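Long-range contacts in arsenite methyltransferase (Chlamydomonas reinhardtii, PDB 5EVJ), which probably catalyses the stepwise methylation of trivalent arsenic, using S-adenosyl-L-methionine as the methyl donor: residues W72-P77 with S198-D203; T270-K275 with Y304-H309. The protein carries 15 engineered substitutions. One frame throughout, in Å; residues are numbered along the deposited sequence.

Contact 1: W72-P77 with S198-D203. Engineered in segment 72-77: Trp72 (natural residue Tyr).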
# COMPACT_ATOMS: atom_id res chain seq x y z
N TRP A 72 1.34 -0.15 16.97
CA TRP A 72 2.42 -1.03 16.44
C TRP A 72 2.38 -1.33 14.91
O TRP A 72 1.58 -2.14 14.42
CB TRP A 72 2.56 -2.32 17.29
CG TRP A 72 3.60 -3.32 16.80
CD1 TRP A 72 4.97 -3.24 16.96
CD2 TRP A 72 3.35 -4.56 16.09
NE1 TRP A 72 5.57 -4.34 16.38
CE2 TRP A 72 4.61 -5.16 15.84
CE3 TRP A 72 2.19 -5.20 15.63
CZ2 TRP A 72 4.73 -6.38 15.16
CZ3 TRP A 72 2.32 -6.42 14.95
CH2 TRP A 72 3.58 -6.99 14.72
N GLY A 73 3.27 -0.67 14.17
CA GLY A 73 3.43 -0.98 12.77
C GLY A 73 4.74 -0.51 12.17
O GLY A 73 5.41 0.39 12.68
N CYS A 74 5.05 -1.10 11.02
CA CYS A 74 6.32 -0.86 10.31
C CYS A 74 6.21 0.21 9.25
O CYS A 74 6.79 0.07 8.16
CB CYS A 74 6.90 -2.16 9.72
SG CYS A 74 5.86 -3.18 8.62
N GLY A 75 5.51 1.29 9.54
CA GLY A 75 5.39 2.31 8.53
C GLY A 75 4.21 3.23 8.63
O GLY A 75 3.51 3.29 9.65
N ASN A 76 4.02 3.98 7.54
CA ASN A 76 2.98 4.97 7.44
C ASN A 76 2.49 4.94 6.00
O ASN A 76 2.68 5.92 5.27
CB ASN A 76 3.52 6.36 7.80
CG ASN A 76 3.56 6.61 9.31
OD1 ASN A 76 2.53 6.52 10.00
ND2 ASN A 76 4.72 6.94 9.82
N PRO A 77 1.86 3.81 5.62
CA PRO A 77 1.40 3.49 4.29
C PRO A 77 0.12 4.22 3.82
O PRO A 77 -0.69 3.59 3.19
CB PRO A 77 1.03 2.00 4.42
CG PRO A 77 0.37 1.95 5.76
CD PRO A 77 1.26 2.88 6.60
N SER A 198 2.69 -1.64 3.61
CA SER A 198 4.04 -1.88 4.04
C SER A 198 4.07 -3.17 4.82
O SER A 198 3.08 -3.55 5.48
CB SER A 198 4.58 -0.71 4.89
OG SER A 198 3.73 -0.50 6.01
N ASP A 199 5.17 -3.89 4.69
CA ASP A 199 5.30 -5.13 5.42
C ASP A 199 6.77 -5.49 5.44
O ASP A 199 7.64 -4.78 4.88
CB ASP A 199 4.42 -6.23 4.81
CG ASP A 199 3.90 -7.25 5.87
OD1 ASP A 199 4.60 -7.45 6.87
OD2 ASP A 199 2.80 -7.86 5.73
N VAL A 200 7.08 -6.58 6.11
CA VAL A 200 8.48 -6.97 6.21
C VAL A 200 8.80 -8.13 5.26
O VAL A 200 8.05 -9.09 5.17
CB VAL A 200 8.83 -7.32 7.65
CG1 VAL A 200 10.24 -7.90 7.71
CG2 VAL A 200 8.76 -6.06 8.51
N TYR A 201 9.89 -8.01 4.53
CA TYR A 201 10.32 -9.08 3.59
C TYR A 201 11.77 -9.46 3.85
O TYR A 201 12.50 -8.73 4.58
CB TYR A 201 10.17 -8.58 2.13
CG TYR A 201 8.73 -8.21 1.86
CD1 TYR A 201 8.26 -6.91 2.13
CD2 TYR A 201 7.81 -9.16 1.38
CE1 TYR A 201 6.93 -6.58 1.96
CE2 TYR A 201 6.44 -8.82 1.21
CZ TYR A 201 6.05 -7.51 1.51
OH TYR A 201 4.76 -7.12 1.31
N VAL A 202 12.21 -10.54 3.18
CA VAL A 202 13.60 -10.99 3.22
C VAL A 202 14.25 -11.03 1.84
O VAL A 202 13.56 -11.17 0.83
CB VAL A 202 13.68 -12.42 3.81
CG1 VAL A 202 15.11 -12.78 4.27
CG2 VAL A 202 12.68 -12.56 4.94
N ASP A 203 15.59 -10.95 1.78
CA ASP A 203 16.25 -10.99 0.51
C ASP A 203 16.46 -12.43 0.05
O ASP A 203 16.91 -12.64 -1.05
CB ASP A 203 17.57 -10.21 0.51
CG ASP A 203 18.69 -10.96 1.30
OD1 ASP A 203 18.40 -11.80 2.16
OD2 ASP A 203 19.86 -10.69 1.06
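Ser198 meets Cys74, Gly75 and Pro77, while Cys74 also reaches Asp199 and Val200, where the loop between helix 65-69 and strand 86-90 packs against strand 193-202 of the methyltransferase sheet. This is the Rossmann-like fold with strand order 3-2-1-4-5-7-6, and 193-202 is its fifth strand. Traced outward, Ser198 CB points toward the loop and lies 4.0 Å from Cys74 O. OG, with chi1 at 58°, sits between its own backbone N and carbonyl carbon, 3.8 Å from Cys74 O, 4.0 Å from Pro77 CB and 4.1 Å from Gly75 CA. No hydrogen bond crosses, so packing carries the contact. Gly75 has phi 157°, and a beta carbon there would run into Ser198 OG and the carbonyl oxygen of Cys74. Its own carbonyl oxygen accepts from Asn169 ND2 and Arg96 NH1. Cys74 SG approaches the strand backbone, 3.8 Å from Asp199 CA, while a disulfide to Cys170 ties the loop to the chain just beyond strand 163-169. Asp199 turns its CB away from the loop, and its OD1 accepts from Val200 N at 2.7 Å, on the anti side of the carboxylate. Val200 CG2 completes the apolar touch, 4.1 Å from Cys74 SG.

Contact 2: T270-K275 with Y304-H309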
# COMPACT_ATOMS: atom_id res chain seq x y z
N THR A 270 7.41 -0.90 1.25
CA THR A 270 6.09 -0.39 0.92
C THR A 270 5.96 -0.68 -0.55
O THR A 270 6.72 -0.18 -1.39
CB THR A 270 5.91 1.15 1.19
OG1 THR A 270 6.04 1.46 2.58
CG2 THR A 270 4.49 1.61 0.78
N TYR A 271 4.93 -1.44 -0.85
CA TYR A 271 4.64 -1.89 -2.19
C TYR A 271 3.42 -1.19 -2.74
O TYR A 271 2.47 -0.87 -1.97
CB TYR A 271 4.34 -3.44 -2.20
CG TYR A 271 5.60 -4.25 -2.39
CD1 TYR A 271 6.33 -4.17 -3.58
CD2 TYR A 271 6.06 -5.11 -1.38
CE1 TYR A 271 7.49 -4.94 -3.77
CE2 TYR A 271 7.19 -5.88 -1.53
CZ TYR A 271 7.93 -5.77 -2.72
OH TYR A 271 9.08 -6.50 -2.81
N ARG A 272 3.40 -1.06 -4.06
CA ARG A 272 2.32 -0.49 -4.80
C ARG A 272 1.76 -1.51 -5.78
O ARG A 272 2.45 -1.94 -6.71
CB ARG A 272 2.77 0.77 -5.51
CG ARG A 272 3.41 1.75 -4.52
CD ARG A 272 3.47 3.13 -5.19
NE ARG A 272 2.18 3.83 -5.23
CZ ARG A 272 2.00 5.15 -5.31
NH1 ARG A 272 3.03 5.97 -5.42
NH2 ARG A 272 0.75 5.69 -5.25
N LEU A 273 0.48 -1.85 -5.59
CA LEU A 273 -0.15 -2.89 -6.36
C LEU A 273 -1.37 -2.29 -7.05
O LEU A 273 -2.50 -2.24 -6.47
CB LEU A 273 -0.53 -4.01 -5.44
CG LEU A 273 0.41 -5.19 -5.16
CD1 LEU A 273 1.89 -4.84 -5.12
CD2 LEU A 273 -0.03 -5.91 -3.89
N PHE A 274 -1.17 -1.87 -8.30
CA PHE A 274 -2.21 -1.19 -9.01
C PHE A 274 -3.02 -2.16 -9.71
O PHE A 274 -2.48 -3.19 -10.23
CB PHE A 274 -1.63 -0.25 -10.06
CG PHE A 274 -1.15 1.02 -9.47
CD1 PHE A 274 -2.02 2.13 -9.34
CD2 PHE A 274 0.16 1.12 -9.00
CE1 PHE A 274 -1.57 3.32 -8.78
CE2 PHE A 274 0.61 2.31 -8.46
CZ PHE A 274 -0.23 3.44 -8.34
N LYS A 275 -4.31 -1.78 -9.84
CA LYS A 275 -5.24 -2.59 -10.58
C LYS A 275 -5.73 -1.84 -11.83
O LYS A 275 -6.46 -0.91 -11.74
CB LYS A 275 -6.40 -3.03 -9.66
CG LYS A 275 -7.55 -3.65 -10.42
CD LYS A 275 -8.57 -4.36 -9.53
CE LYS A 275 -9.88 -4.80 -10.29
NZ LYS A 275 -10.87 -5.45 -9.29
N TYR A 304 6.88 14.23 -7.99
CA TYR A 304 6.16 13.09 -7.41
C TYR A 304 6.88 11.75 -7.66
O TYR A 304 7.19 11.37 -8.82
CB TYR A 304 4.82 13.02 -8.10
CG TYR A 304 4.02 11.84 -7.61
CD1 TYR A 304 3.43 11.86 -6.35
CD2 TYR A 304 3.85 10.71 -8.41
CE1 TYR A 304 2.69 10.77 -5.89
CE2 TYR A 304 3.09 9.64 -7.98
CZ TYR A 304 2.53 9.67 -6.72
OH TYR A 304 1.81 8.60 -6.27
N ASP A 305 7.15 11.03 -6.60
CA ASP A 305 7.59 9.61 -6.76
C ASP A 305 6.46 8.59 -6.95
O ASP A 305 5.75 8.26 -5.98
CB ASP A 305 8.43 9.19 -5.54
CG ASP A 305 9.70 10.09 -5.35
OD1 ASP A 305 10.43 10.34 -6.35
OD2 ASP A 305 9.90 10.57 -4.22
N LEU A 306 6.32 8.06 -8.16
CA LEU A 306 5.50 6.88 -8.33
C LEU A 306 6.13 5.75 -7.52
O LEU A 306 5.46 5.03 -6.76
CB LEU A 306 5.45 6.47 -9.80
CG LEU A 306 4.77 5.11 -10.11
CD1 LEU A 306 3.26 5.11 -9.74
CD2 LEU A 306 4.89 4.86 -11.62
N ASP A 307 7.40 5.48 -7.75
CA ASP A 307 8.05 4.34 -7.07
C ASP A 307 9.51 4.70 -7.04
O ASP A 307 9.86 5.75 -7.58
CB ASP A 307 7.81 3.00 -7.79
CG ASP A 307 8.20 3.04 -9.25
OD1 ASP A 307 9.32 3.50 -9.58
OD2 ASP A 307 7.39 2.57 -10.09
N ASP A 308 10.35 3.84 -6.48
CA ASP A 308 11.75 4.20 -6.29
C ASP A 308 12.58 4.24 -7.58
O ASP A 308 13.75 4.58 -7.49
CB ASP A 308 12.41 3.28 -5.28
CG ASP A 308 12.44 1.82 -5.74
OD1 ASP A 308 12.07 1.50 -6.89
OD2 ASP A 308 12.81 0.98 -4.91
N HIS A 309 12.00 3.88 -8.73
CA HIS A 309 12.68 4.06 -10.07
C HIS A 309 12.01 5.08 -10.96
O HIS A 309 12.35 5.21 -12.13
CB HIS A 309 12.78 2.73 -10.82
CG HIS A 309 13.58 1.72 -10.06
ND1 HIS A 309 14.96 1.78 -9.96
CD2 HIS A 309 13.20 0.68 -9.29
CE1 HIS A 309 15.39 0.81 -9.19
NE2 HIS A 309 14.34 0.12 -8.78
O HOH W 1 0.21 8.31 -4.19
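Arg272 supplies the polar part of the contact by bringing one nitrogen, NH1, to two oxygens of segment 304-309. One bond runs from NH1 to the backbone oxygen Leu306 O at 2.9 Å, bent (142°) and tilted from both the carbonyl and the guanidinium planes. The other runs from NH1 to Tyr304 OH at 3.0 Å, with the hydroxyl close to the guanidinium plane. Guanidinium and phenol ring stand 65° apart, and the two side chains arrive from opposite directions. A bend at chi3 (77°) swings the arginine tip round while CD stays 3.2 Å from Leu306 O. Water adds a bridge, accepting from Arg272 NH2 at 2.9 Å and lying 2.6 Å from Tyr304 OH, at the edge of the ring. As a charge, Arg272 pairs through NE with Glu194 on the neighbouring strand 193-202. Strand 266-274 lies between 193-202 and 243-249, antiparallel to both, in the methyltransferase sheet, and here it faces a small two-stranded hairpin. Were Arg272 an alanine, Glu194 would probably lose its ion-pair mate, and Leu306 O, Tyr304 OH and the water their donor. In the apolar part, Leu306 CD1 comes obliquely to the Phe274 ring at CE2 and CZ, 4.1 Å from CE2, backed by Met327 of helix 322-329. Within the hairpin turn, Asp307 OD1 accepts from His309 N at 2.8 Å, forming an Asx turn.

Both contacts are largely buried and use neighbouring strands of one sheet: contact 1 reaches strand 193-202 and contact 2 strand 266-274. Their centres lie about 15 Å apart, yet they touch where Ser198 CB comes within 3.5 Å of Thr270 OG1 and where the rings of Tyr201 and Tyr271 meet edge-to-face. Contact 1 brings a loop from ahead of the sheet's first strand, contact 2 the hairpin that follows its last. The chemistry differs accordingly. The first is made by packing, with Cys74 also disulfide-bonded to Cys170 outside both segments, whereas the second takes a charged side chain into the interior, where Glu194 answers its charge and a carbonyl, a hydroxyl and a water take its N-H groups.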